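Local atomic coordinates of 3-ketosteroid-delta4-5alpha-dehydrogenase (Rhodococcus jostii, PDB entry 4AT2), a protein that probably uses its bound FAD to introduce a double bond between carbons 4 and 5 of 5alpha-3-ketosteroids during bacterial steroid breakdown. Residues 85-90 with 186-191; 92-97 with 135-140; 148-153 with 162-167. One frame throughout, in Å; residues are numbered along the deposited sequence.

Contact 1: residues 85-90 with 186-191. With FAD (flavin-adenine dinucleotide), chain D.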
loop_
_atom_site.group_PDB
_atom_site.type_symbol
_atom_site.label_atom_id
_atom_site.label_comp_id
_atom_site.label_asym_id
_atom_site.label_seq_id
_atom_site.Cartn_x
_atom_site.Cartn_y
_atom_site.Cartn_z
ATOM N N GLY A 85 10.569 8.685 -22.845
ATOM C CA GLY A 85 10.621 7.754 -23.960
ATOM C C GLY A 85 11.239 6.411 -23.644
ATOM O O GLY A 85 11.363 5.576 -24.541
ATOM N N PHE A 86 11.611 6.178 -22.382
ATOM C CA PHE A 86 12.123 4.856 -21.996
ATOM C C PHE A 86 11.056 3.805 -22.249
ATOM O O PHE A 86 9.877 4.006 -21.934
ATOM C CB PHE A 86 12.459 4.794 -20.506
ATOM C CG PHE A 86 13.749 5.446 -20.134
ATOM C CD1 PHE A 86 14.948 4.751 -20.218
ATOM C CD2 PHE A 86 13.754 6.737 -19.624
ATOM C CE1 PHE A 86 16.145 5.350 -19.837
ATOM C CE2 PHE A 86 14.946 7.343 -19.240
ATOM C CZ PHE A 86 16.142 6.646 -19.351
ATOM N N ILE A 87 11.485 2.670 -22.791
ATOM C CA ILE A 87 10.632 1.501 -22.962
ATOM C C ILE A 87 11.448 0.338 -22.397
ATOM O O ILE A 87 12.560 0.086 -22.865
ATOM C CB ILE A 87 10.297 1.243 -24.452
ATOM C CG1 ILE A 87 9.881 2.539 -25.167
ATOM C CG2 ILE A 87 9.200 0.183 -24.561
ATOM C CD1 ILE A 87 9.705 2.384 -26.670
ATOM N N TYR A 88 10.920 -0.313 -21.358
ATOM C CA TYR A 88 11.653 -1.336 -20.623
ATOM C C TYR A 88 11.637 -2.668 -21.373
ATOM O O TYR A 88 10.666 -3.409 -21.318
ATOM C CB TYR A 88 11.102 -1.490 -19.188
ATOM C CG TYR A 88 12.094 -2.187 -18.294
ATOM C CD1 TYR A 88 13.064 -1.452 -17.609
ATOM C CD2 TYR A 88 12.102 -3.584 -18.182
ATOM C CE1 TYR A 88 14.006 -2.087 -16.818
ATOM C CE2 TYR A 88 13.042 -4.232 -17.384
ATOM C CZ TYR A 88 13.994 -3.477 -16.720
ATOM O OH TYR A 88 14.944 -4.100 -15.956
ATOM N N LEU A 89 12.723 -2.964 -22.081
ATOM C CA LEU A 89 12.782 -4.142 -22.947
ATOM C C LEU A 89 14.099 -4.865 -22.759
ATOM O O LEU A 89 15.090 -4.249 -22.382
ATOM C CB LEU A 89 12.626 -3.724 -24.411
ATOM C CG LEU A 89 11.361 -2.930 -24.760
ATOM C CD1 LEU A 89 11.480 -2.407 -26.173
ATOM C CD2 LEU A 89 10.106 -3.790 -24.606
ATOM N N GLY A 90 14.121 -6.168 -23.023
ATOM C CA GLY A 90 15.351 -6.923 -22.825
ATOM C C GLY A 90 15.222 -8.348 -23.288
ATOM O O GLY A 90 14.364 -8.666 -24.127
ATOM N N HIS A 186 15.256 1.227 -23.329
ATOM C CA HIS A 186 15.342 1.478 -24.780
ATOM C C HIS A 186 14.654 2.774 -25.094
ATOM O O HIS A 186 13.496 2.948 -24.742
ATOM C CB HIS A 186 14.695 0.339 -25.561
ATOM C CG HIS A 186 15.464 -0.961 -25.497
ATOM N ND1 HIS A 186 15.679 -1.634 -24.342
ATOM C CD2 HIS A 186 16.056 -1.708 -26.505
ATOM C CE1 HIS A 186 16.371 -2.757 -24.615
ATOM N NE2 HIS A 186 16.600 -2.797 -25.941
ATOM N N VAL A 187 15.352 3.695 -25.753
ATOM C CA VAL A 187 14.836 5.065 -25.909
ATOM C C VAL A 187 14.799 5.425 -27.387
ATOM O O VAL A 187 15.826 5.369 -28.054
ATOM C CB VAL A 187 15.712 6.083 -25.133
ATOM C CG1 VAL A 187 15.111 7.491 -25.180
ATOM C CG2 VAL A 187 15.880 5.632 -23.684
ATOM N N PRO A 188 13.616 5.775 -27.913
ATOM C CA PRO A 188 13.560 6.116 -29.335
ATOM C C PRO A 188 14.455 7.304 -29.690
ATOM O O PRO A 188 14.675 8.192 -28.867
ATOM C CB PRO A 188 12.083 6.457 -29.553
ATOM C CG PRO A 188 11.375 5.618 -28.545
ATOM C CD PRO A 188 12.261 5.665 -27.333
ATOM N N GLN A 189 14.962 7.297 -30.918
ATOM C CA GLN A 189 15.900 8.307 -31.384
ATOM C C GLN A 189 15.144 9.584 -31.721
ATOM O O GLN A 189 14.229 9.579 -32.548
ATOM C CB GLN A 189 16.668 7.795 -32.607
ATOM C CG GLN A 189 17.838 8.676 -33.031
ATOM C CD GLN A 189 18.593 8.113 -34.224
ATOM O OE1 GLN A 189 18.125 7.190 -34.901
ATOM N NE2 GLN A 189 19.774 8.662 -34.483
ATOM N N MET A 190 15.541 10.669 -31.065
ATOM C CA MET A 190 14.888 11.957 -31.206
ATOM C C MET A 190 15.842 13.064 -30.778
ATOM O O MET A 190 16.562 12.920 -29.789
ATOM C CB MET A 190 13.634 11.988 -30.335
ATOM C CG MET A 190 12.777 13.224 -30.498
ATOM S SD MET A 190 11.313 13.080 -29.464
ATOM C CE MET A 190 10.734 14.780 -29.492
ATOM N N ASP A 191 15.848 14.159 -31.537
ATOM C CA ASP A 191 16.612 15.354 -31.168
ATOM C C ASP A 191 15.751 16.373 -30.420
ATOM O O ASP A 191 14.538 16.471 -30.653
ATOM C CB ASP A 191 17.228 16.001 -32.409
ATOM C CG ASP A 191 18.294 15.128 -33.054
ATOM O OD1 ASP A 191 19.181 14.622 -32.328
ATOM O OD2 ASP A 191 18.241 14.955 -34.290
HETATM P PA FAD D . -1.780 8.086 -21.780
HETATM O O1A FAD D . -0.605 7.977 -22.671
HETATM O O2A FAD D . -1.900 9.260 -20.903
HETATM O O5B FAD D . -3.095 7.986 -22.689
HETATM C C5B FAD D . -4.399 8.004 -22.100
HETATM C C4B FAD D . -5.338 8.807 -23.017
HETATM O O4B FAD D . -6.655 8.640 -22.449
HETATM C C3B FAD D . -5.003 10.302 -22.935
HETATM O O3B FAD D . -4.842 10.828 -24.277
HETATM C C2B FAD D . -6.209 10.911 -22.211
HETATM O O2B FAD D . -6.483 12.249 -22.705
HETATM C C1B FAD D . -7.324 9.934 -22.580
HETATM N N9A FAD D . -8.459 9.928 -21.631
HETATM C C8A FAD D . -8.450 10.126 -20.306
HETATM N N7A FAD D . -9.700 10.017 -19.861
HETATM C C5A FAD D . -10.499 9.736 -20.909
HETATM C C6A FAD D . -11.831 9.525 -21.050
HETATM N N6A FAD D . -12.612 9.573 -19.971
HETATM N N1A FAD D . -12.385 9.265 -22.247
HETATM C C2A FAD D . -11.590 9.195 -23.381
HETATM N N3A FAD D . -10.224 9.416 -23.229
HETATM C C4A FAD D . -9.717 9.683 -21.996
HETATM N N1 FAD D . 6.961 5.988 -18.397
HETATM C C2 FAD D . 7.846 5.177 -19.084
HETATM O O2 FAD D . 7.633 3.974 -19.139
HETATM N N3 FAD D . 8.971 5.732 -19.712
HETATM C C4 FAD D . 9.228 7.101 -19.615
HETATM O O4 FAD D . 10.235 7.551 -20.168
HETATM C C4X FAD D . 8.335 7.919 -18.913
HETATM N N5 FAD D . 8.565 9.249 -18.780
HETATM C C5X FAD D . 7.824 9.966 -17.912
HETATM C C6 FAD D . 8.204 11.267 -17.570
HETATM C C7 FAD D . 7.435 12.026 -16.684
HETATM C C7M FAD D . 7.866 13.332 -16.376
HETATM C C8 FAD D . 6.268 11.472 -16.118
HETATM C C8M FAD D . 5.441 12.183 -15.223
HETATM C C9 FAD D . 5.885 10.176 -16.472
HETATM C C9A FAD D . 6.670 9.412 -17.348
HETATM N N10 FAD D . 6.324 8.141 -17.668
HETATM C C10 FAD D . 7.207 7.363 -18.309
HETATM C "C1'" FAD D . 4.969 7.588 -17.408
HETATM C "C2'" FAD D . 4.194 7.470 -18.730
HETATM O "O2'" FAD D . 4.260 8.754 -19.353
HETATM C "C3'" FAD D . 2.726 7.088 -18.480
HETATM O "O3'" FAD D . 2.584 6.197 -17.359
HETATM C "C4'" FAD D . 2.141 6.434 -19.742
HETATM O "O4'" FAD D . 2.302 7.349 -20.836
HETATM C "C5'" FAD D . 0.654 6.126 -19.551
HETATM O "O5'" FAD D . 0.178 5.441 -20.726
HETATM P P FAD D . -1.406 5.272 -20.974
HETATM O O1P FAD D . -2.025 4.550 -19.858
HETATM O O2P FAD D . -1.586 4.783 -22.382
HETATM O O3P FAD D . -1.936 6.802 -20.777
#
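H186 turns one face of its imidazole to L89, whose CB lies over it toward the rim, 4.0 Å from the ring centroid. The ring reaches this place because its CG stands beside the backbone N (chi1 -69°), which also brings CE1 of H186 to 3.0 Å from L89 O. The imidazole's nitrogens have other partners: ND1 is hydrogen-bonded to R184 O and NE2 to T93 OG1. With an alanine here, T93 would probably lose this partner and a gap open beside L89. F86 and V187 meet differently, CG2 of the valine sitting over a face of the phenyl ring, 3.7 Å from F86 CD1. I87 and P188 cross at about a right angle, methyl against ring carbon. Between these pairs an antiparallel hydrogen-bonded bridge of I87 with H186 joins strand 87-88 to strand 185-186 in a three-stranded sheet, I87 N giving to H186 O at 2.8 Å and H186 N to I87 O at 3.0 Å. The residues just before strand 87-88 meet the flavin. F86 N donates to FAD O4 at 2.9 Å, G85 N adds a weak bond to that oxygen, and FAD N3 gives to F86 O at 3.0 Å, while O4 also lies at the edge of the F86 ring. G85 suits its positive phi of 101°, where any CB would clash with the carbonyl oxygen of the residue before.

Contact 2: residues 92-97 with 135-140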
loop_
_atom_site.group_PDB
_atom_site.type_symbol
_atom_site.label_atom_id
_atom_site.label_comp_id
_atom_site.label_asym_id
_atom_site.label_seq_id
_atom_site.Cartn_x
_atom_site.Cartn_y
_atom_site.Cartn_z
ATOM N N GLY A 92 17.758 -9.864 -24.769
ATOM C CA GLY A 92 18.614 -9.976 -25.953
ATOM C C GLY A 92 18.101 -9.250 -27.184
ATOM O O GLY A 92 18.053 -9.825 -28.265
ATOM N N THR A 93 17.712 -7.987 -27.041
ATOM C CA THR A 93 17.220 -7.233 -28.203
ATOM C C THR A 93 18.381 -6.945 -29.157
ATOM O O THR A 93 19.540 -6.966 -28.738
ATOM C CB THR A 93 16.584 -5.894 -27.796
ATOM O OG1 THR A 93 17.591 -5.034 -27.254
ATOM C CG2 THR A 93 15.487 -6.109 -26.749
ATOM N N PRO A 94 18.076 -6.650 -30.437
ATOM C CA PRO A 94 19.157 -6.236 -31.332
ATOM C C PRO A 94 19.922 -5.011 -30.809
ATOM O O PRO A 94 21.115 -4.877 -31.074
ATOM C CB PRO A 94 18.417 -5.904 -32.624
ATOM C CG PRO A 94 17.263 -6.861 -32.614
ATOM C CD PRO A 94 16.815 -6.868 -31.175
ATOM N N LEU A 95 19.242 -4.129 -30.080
ATOM C CA LEU A 95 19.910 -2.952 -29.512
ATOM C C LEU A 95 20.909 -3.355 -28.418
ATOM O O LEU A 95 22.066 -2.892 -28.413
ATOM C CB LEU A 95 18.886 -1.963 -28.960
ATOM C CG LEU A 95 19.221 -0.474 -29.086
ATOM C CD1 LEU A 95 18.230 0.337 -28.269
ATOM C CD2 LEU A 95 20.630 -0.079 -28.692
ATOM N N GLN A 96 20.473 -4.210 -27.491
ATOM C CA GLN A 96 21.379 -4.720 -26.459
ATOM C C GLN A 96 22.606 -5.379 -27.104
ATOM O O GLN A 96 23.728 -5.106 -26.705
ATOM C CB GLN A 96 20.684 -5.721 -25.529
ATOM C CG GLN A 96 19.673 -5.083 -24.580
ATOM C CD GLN A 96 18.943 -6.129 -23.755
ATOM O OE1 GLN A 96 18.443 -7.100 -24.297
ATOM N NE2 GLN A 96 18.882 -5.928 -22.447
ATOM N N LYS A 97 22.374 -6.217 -28.111
ATOM C CA LYS A 97 23.473 -6.940 -28.771
ATOM C C LYS A 97 24.443 -5.966 -29.452
ATOM O O LYS A 97 25.674 -6.108 -29.332
ATOM C CB LYS A 97 22.922 -7.969 -29.774
ATOM C CG LYS A 97 22.238 -9.143 -29.085
ATOM C CD LYS A 97 21.670 -10.150 -30.079
ATOM C CE LYS A 97 20.988 -11.301 -29.353
ATOM N NZ LYS A 97 21.929 -12.249 -28.685
ATOM N N HIS A 135 8.687 -7.897 -29.169
ATOM C CA HIS A 135 8.033 -6.604 -29.028
ATOM C C HIS A 135 8.920 -5.462 -29.476
ATOM O O HIS A 135 8.447 -4.539 -30.145
ATOM C CB HIS A 135 7.518 -6.423 -27.607
ATOM C CG HIS A 135 6.686 -5.185 -27.412
ATOM N ND1 HIS A 135 5.574 -4.935 -28.133
ATOM C CD2 HIS A 135 6.839 -4.118 -26.537
ATOM C CE1 HIS A 135 5.048 -3.753 -27.748
ATOM N NE2 HIS A 135 5.825 -3.255 -26.768
ATOM N N TYR A 136 10.216 -5.532 -29.159
ATOM C CA TYR A 136 11.170 -4.529 -29.650
ATOM C C TYR A 136 11.125 -4.509 -31.178
ATOM O O TYR A 136 11.042 -3.451 -31.785
ATOM C CB TYR A 136 12.600 -4.832 -29.183
ATOM C CG TYR A 136 13.626 -3.895 -29.800
ATOM C CD1 TYR A 136 13.853 -2.627 -29.265
ATOM C CD2 TYR A 136 14.340 -4.270 -30.942
ATOM C CE1 TYR A 136 14.778 -1.757 -29.840
ATOM C CE2 TYR A 136 15.262 -3.408 -31.527
ATOM C CZ TYR A 136 15.485 -2.158 -30.968
ATOM O OH TYR A 136 16.403 -1.300 -31.548
ATOM N N ASN A 137 11.209 -5.692 -31.779
ATOM C CA ASN A 137 11.185 -5.833 -33.228
ATOM C C ASN A 137 9.886 -5.320 -33.851
ATOM O O ASN A 137 9.894 -4.720 -34.920
ATOM C CB ASN A 137 11.445 -7.294 -33.611
ATOM C CG ASN A 137 12.861 -7.730 -33.289
ATOM O OD1 ASN A 137 13.771 -6.897 -33.216
ATOM N ND2 ASN A 137 13.058 -9.032 -33.081
ATOM N N TRP A 138 8.783 -5.554 -33.152
ATOM C CA TRP A 138 7.471 -5.071 -33.555
ATOM C C TRP A 138 7.435 -3.561 -33.592
ATOM O O TRP A 138 6.935 -2.971 -34.555
ATOM C CB TRP A 138 6.430 -5.639 -32.596
ATOM C CG TRP A 138 5.001 -5.365 -32.978
ATOM C CD1 TRP A 138 4.148 -6.175 -33.726
ATOM C CD2 TRP A 138 4.210 -4.197 -32.619
ATOM N NE1 TRP A 138 2.914 -5.598 -33.845
ATOM C CE2 TRP A 138 2.885 -4.405 -33.210
ATOM C CE3 TRP A 138 4.454 -3.036 -31.889
ATOM C CZ2 TRP A 138 1.863 -3.478 -33.056
ATOM C CZ3 TRP A 138 3.412 -2.102 -31.750
ATOM C CH2 TRP A 138 2.152 -2.328 -32.317
ATOM N N LEU A 139 8.002 -2.916 -32.575
ATOM C CA LEU A 139 8.080 -1.450 -32.543
ATOM C C LEU A 139 8.934 -0.904 -33.683
ATOM O O LEU A 139 8.550 0.065 -34.359
ATOM C CB LEU A 139 8.641 -0.963 -31.201
ATOM C CG LEU A 139 7.741 -1.266 -30.007
ATOM C CD1 LEU A 139 8.509 -1.046 -28.687
ATOM C CD2 LEU A 139 6.468 -0.420 -30.058
ATOM N N VAL A 140 10.085 -1.533 -33.898
ATOM C CA VAL A 140 10.961 -1.149 -35.003
ATOM C C VAL A 140 10.222 -1.267 -36.340
ATOM O O VAL A 140 10.318 -0.362 -37.186
ATOM C CB VAL A 140 12.289 -1.944 -34.985
ATOM C CG1 VAL A 140 13.077 -1.716 -36.272
ATOM C CG2 VAL A 140 13.119 -1.530 -33.779
#
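The start of helix 94-98, with its N-cap T93, comes up against helix 132-141 at Y136; the CA atoms of T93 and Y136, 6.8 Å apart, are the nearest such pair across the two segments. Y136 carries most of the contact. Its CG is anti to the backbone N (chi1 174°), which sends the ring across to the other segment. T93 CB lies over one face of that ring, and V140 CG2, one turn on in the same helix, covers the opposite face. P94 runs past the tyrosine in the opposing direction, with its CD 3.6 Å from Y136 CD2, and L95 crosses the far end, L95 CB lying 3.6 Å from Y136 OH. The proline also rests its CG 3.5 Å from N137 OD1. T93 forms a capping box with Q96: Q96 N donates to T93 OG1 almost straight (3.0 Å, 172°), and T93 N returns a bond of 3.0 Å to Q96 OE1, in the carbonyl plane and on a lone pair. G92 N, 2.9 Å from Q96 OE1, gives that oxygen a second donor. A proline fits directly after the cap, since a first-turn residue has no need of an amide hydrogen for the helix. T93 OG1 is hydrogen-bonded to H186 NE2 as well, and Q96 NE2 is hydrogen-bonded to P183 O and D103 OD2.

Contact 3: residues 148-153 with 162-167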
loop_
_atom_site.group_PDB
_atom_site.type_symbol
_atom_site.label_atom_id
_atom_site.label_comp_id
_atom_site.label_asym_id
_atom_site.label_seq_id
_atom_site.Cartn_x
_atom_site.Cartn_y
_atom_site.Cartn_z
ATOM N N GLU A 148 21.723 2.794 -32.102
ATOM C CA GLU A 148 22.416 1.648 -31.512
ATOM C C GLU A 148 23.658 2.130 -30.748
ATOM O O GLU A 148 24.798 1.900 -31.151
ATOM C CB GLU A 148 22.695 0.560 -32.576
ATOM C CG GLU A 148 21.389 0.006 -33.151
ATOM C CD GLU A 148 21.526 -1.281 -33.962
ATOM O OE1 GLU A 148 22.489 -1.401 -34.745
ATOM O OE2 GLU A 148 20.635 -2.165 -33.819
ATOM N N SER A 149 23.406 2.840 -29.650
ATOM C CA SER A 149 24.456 3.369 -28.785
ATOM C C SER A 149 23.932 3.435 -27.358
ATOM O O SER A 149 22.714 3.586 -27.124
ATOM C CB SER A 149 24.903 4.755 -29.242
ATOM O OG SER A 149 23.796 5.626 -29.292
ATOM N N PHE A 150 24.865 3.325 -26.418
ATOM C CA PHE A 150 24.567 3.203 -24.999
ATOM C C PHE A 150 25.091 4.421 -24.246
ATOM O O PHE A 150 26.220 4.858 -24.474
ATOM C CB PHE A 150 25.221 1.910 -24.467
ATOM C CG PHE A 150 25.262 1.795 -22.964
ATOM C CD1 PHE A 150 24.127 1.425 -22.243
ATOM C CD2 PHE A 150 26.456 1.996 -22.271
ATOM C CE1 PHE A 150 24.172 1.297 -20.862
ATOM C CE2 PHE A 150 26.504 1.853 -20.887
ATOM C CZ PHE A 150 25.361 1.508 -20.183
ATOM N N TRP A 151 24.256 4.979 -23.372
ATOM C CA TRP A 151 24.698 6.040 -22.468
ATOM C C TRP A 151 24.954 5.441 -21.118
ATOM O O TRP A 151 24.058 4.839 -20.535
ATOM C CB TRP A 151 23.636 7.128 -22.344
ATOM C CG TRP A 151 24.100 8.237 -21.432
ATOM C CD1 TRP A 151 23.616 8.561 -20.168
ATOM C CD2 TRP A 151 25.213 9.170 -21.670
ATOM N NE1 TRP A 151 24.312 9.617 -19.635
ATOM C CE2 TRP A 151 25.285 10.030 -20.483
ATOM C CE3 TRP A 151 26.101 9.389 -22.722
ATOM C CZ2 TRP A 151 26.224 11.054 -20.367
ATOM C CZ3 TRP A 151 27.036 10.427 -22.598
ATOM C CH2 TRP A 151 27.098 11.232 -21.447
ATOM N N GLY A 152 26.171 5.621 -20.604
ATOM C CA GLY A 152 26.605 4.912 -19.402
ATOM C C GLY A 152 26.761 5.709 -18.116
ATOM O O GLY A 152 27.191 5.153 -17.108
ATOM N N GLU A 153 26.399 6.990 -18.121
ATOM C CA GLU A 153 26.605 7.814 -16.930
ATOM C C GLU A 153 25.318 7.961 -16.132
ATOM O O GLU A 153 24.232 7.850 -16.695
ATOM C CB GLU A 153 27.168 9.190 -17.306
ATOM C CG GLU A 153 28.481 9.110 -18.086
ATOM C CD GLU A 153 29.066 10.469 -18.430
ATOM O OE1 GLU A 153 28.696 11.474 -17.788
ATOM O OE2 GLU A 153 29.920 10.539 -19.345
ATOM N N ASP A 162 21.006 8.756 -27.683
ATOM C CA ASP A 162 21.355 7.347 -27.482
ATOM C C ASP A 162 20.131 6.489 -27.199
ATOM O O ASP A 162 19.130 6.962 -26.646
ATOM C CB ASP A 162 22.403 7.203 -26.386
ATOM C CG ASP A 162 23.702 7.877 -26.761
ATOM O OD1 ASP A 162 24.303 7.488 -27.786
ATOM O OD2 ASP A 162 24.105 8.820 -26.059
ATOM N N GLY A 163 20.205 5.228 -27.610
ATOM C CA GLY A 163 19.049 4.347 -27.542
ATOM C C GLY A 163 18.972 3.417 -26.348
ATOM O O GLY A 163 17.925 2.835 -26.089
ATOM N N LEU A 164 20.073 3.258 -25.615
ATOM C CA LEU A 164 20.082 2.295 -24.508
ATOM C C LEU A 164 20.738 2.872 -23.259
ATOM O O LEU A 164 21.765 3.557 -23.341
ATOM C CB LEU A 164 20.770 0.984 -24.947
ATOM C CG LEU A 164 20.718 -0.239 -24.018
ATOM C CD1 LEU A 164 19.310 -0.812 -23.913
ATOM C CD2 LEU A 164 21.669 -1.303 -24.548
ATOM N N MET A 165 20.127 2.604 -22.108
ATOM C CA MET A 165 20.611 3.141 -20.833
ATOM C C MET A 165 20.070 2.268 -19.711
ATOM O O MET A 165 18.974 1.729 -19.832
ATOM C CB MET A 165 20.113 4.584 -20.677
ATOM C CG MET A 165 20.656 5.336 -19.478
ATOM S SD MET A 165 20.102 7.058 -19.536
ATOM C CE MET A 165 20.493 7.576 -17.871
ATOM N N TYR A 166 20.846 2.105 -18.640
ATOM C CA TYR A 166 20.308 1.506 -17.415
ATOM C C TYR A 166 19.193 2.381 -16.879
ATOM O O TYR A 166 19.310 3.608 -16.868
ATOM C CB TYR A 166 21.387 1.337 -16.338
ATOM C CG TYR A 166 22.250 0.111 -16.540
ATOM C CD1 TYR A 166 21.779 -1.160 -16.187
ATOM C CD2 TYR A 166 23.537 0.216 -17.088
ATOM C CE1 TYR A 166 22.565 -2.294 -16.361
ATOM C CE2 TYR A 166 24.329 -0.915 -17.270
ATOM C CZ TYR A 166 23.839 -2.161 -16.907
ATOM O OH TYR A 166 24.615 -3.291 -17.091
ATOM N N SER A 167 18.110 1.753 -16.423
ATOM C CA SER A 167 16.915 2.523 -16.056
ATOM C C SER A 167 16.169 1.981 -14.832
ATOM O O SER A 167 15.096 2.491 -14.486
ATOM C CB SER A 167 15.969 2.640 -17.277
ATOM O OG SER A 167 15.289 1.420 -17.542
HETATM O O HOH W 1 23.364 3.550 -18.159
#
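The segments 148-153 and 162-167 run 53° apart and join through a single bridge at F150 and L164, whose CA atoms are 4.6 Å apart. W151 N gives a hydrogen bond to L164 O (2.9 Å). On the other side of F150 in the chain, S149 O accepts from L164 N at 3.1 Å and, weakly, from G163 N. Beside this pair S149 OG donates to D162 OD1; the modelled separation is unusually short, so its exact length is doubtful. The other oxygen of D162 lies near W151 CE3, and the carboxylate and indole planes are only 11° apart. M165 lies alongside the tryptophan, pointing the same way: CG anti to the backbone N and an extended chain carry SD to the ring edge, 3.9 Å from W151 CD1, a Met-aromatic contact. F150 CZ lies 3.8 Å from Y166 CD2, which sits at the edge of the F150 ring, and the two ring planes are at 83°. A water joins W151 O (2.8 Å) to Y166 N (2.9 Å) where the backbones diverge. The intervening loop supplies W156 and E157 to the steroid pocket. Strand 164-165 is an outer strand of a small antiparallel sheet, bonded on its other side to strand 185-186 through M165 and G185, while helix 94-98 packs L95 on L164 and A98 on E148.

From the N terminus, the chain passes the flavin loop at 85-90 and enters helix 94-98. Contact 2 closes first, when helix 132-141 returns to that helix after a largely helical excursion. The chain then continues into contact 3, a short loop of eight residues between 148-153 and 162-167, so these two follow in series. Contact 1 closes last, as 186-191 meets 85-90, and its loop encloses both the others. The three are joined directly: H186 CD2 of contact 1 packs on L95 CD1 of contact 2, V187 N is probably hydrogen-bonded to G163 O of contact 3, and L95 CD1 also rests against that oxygen. Together they tie the flavin loop and the small antiparallel sheet to the two helices.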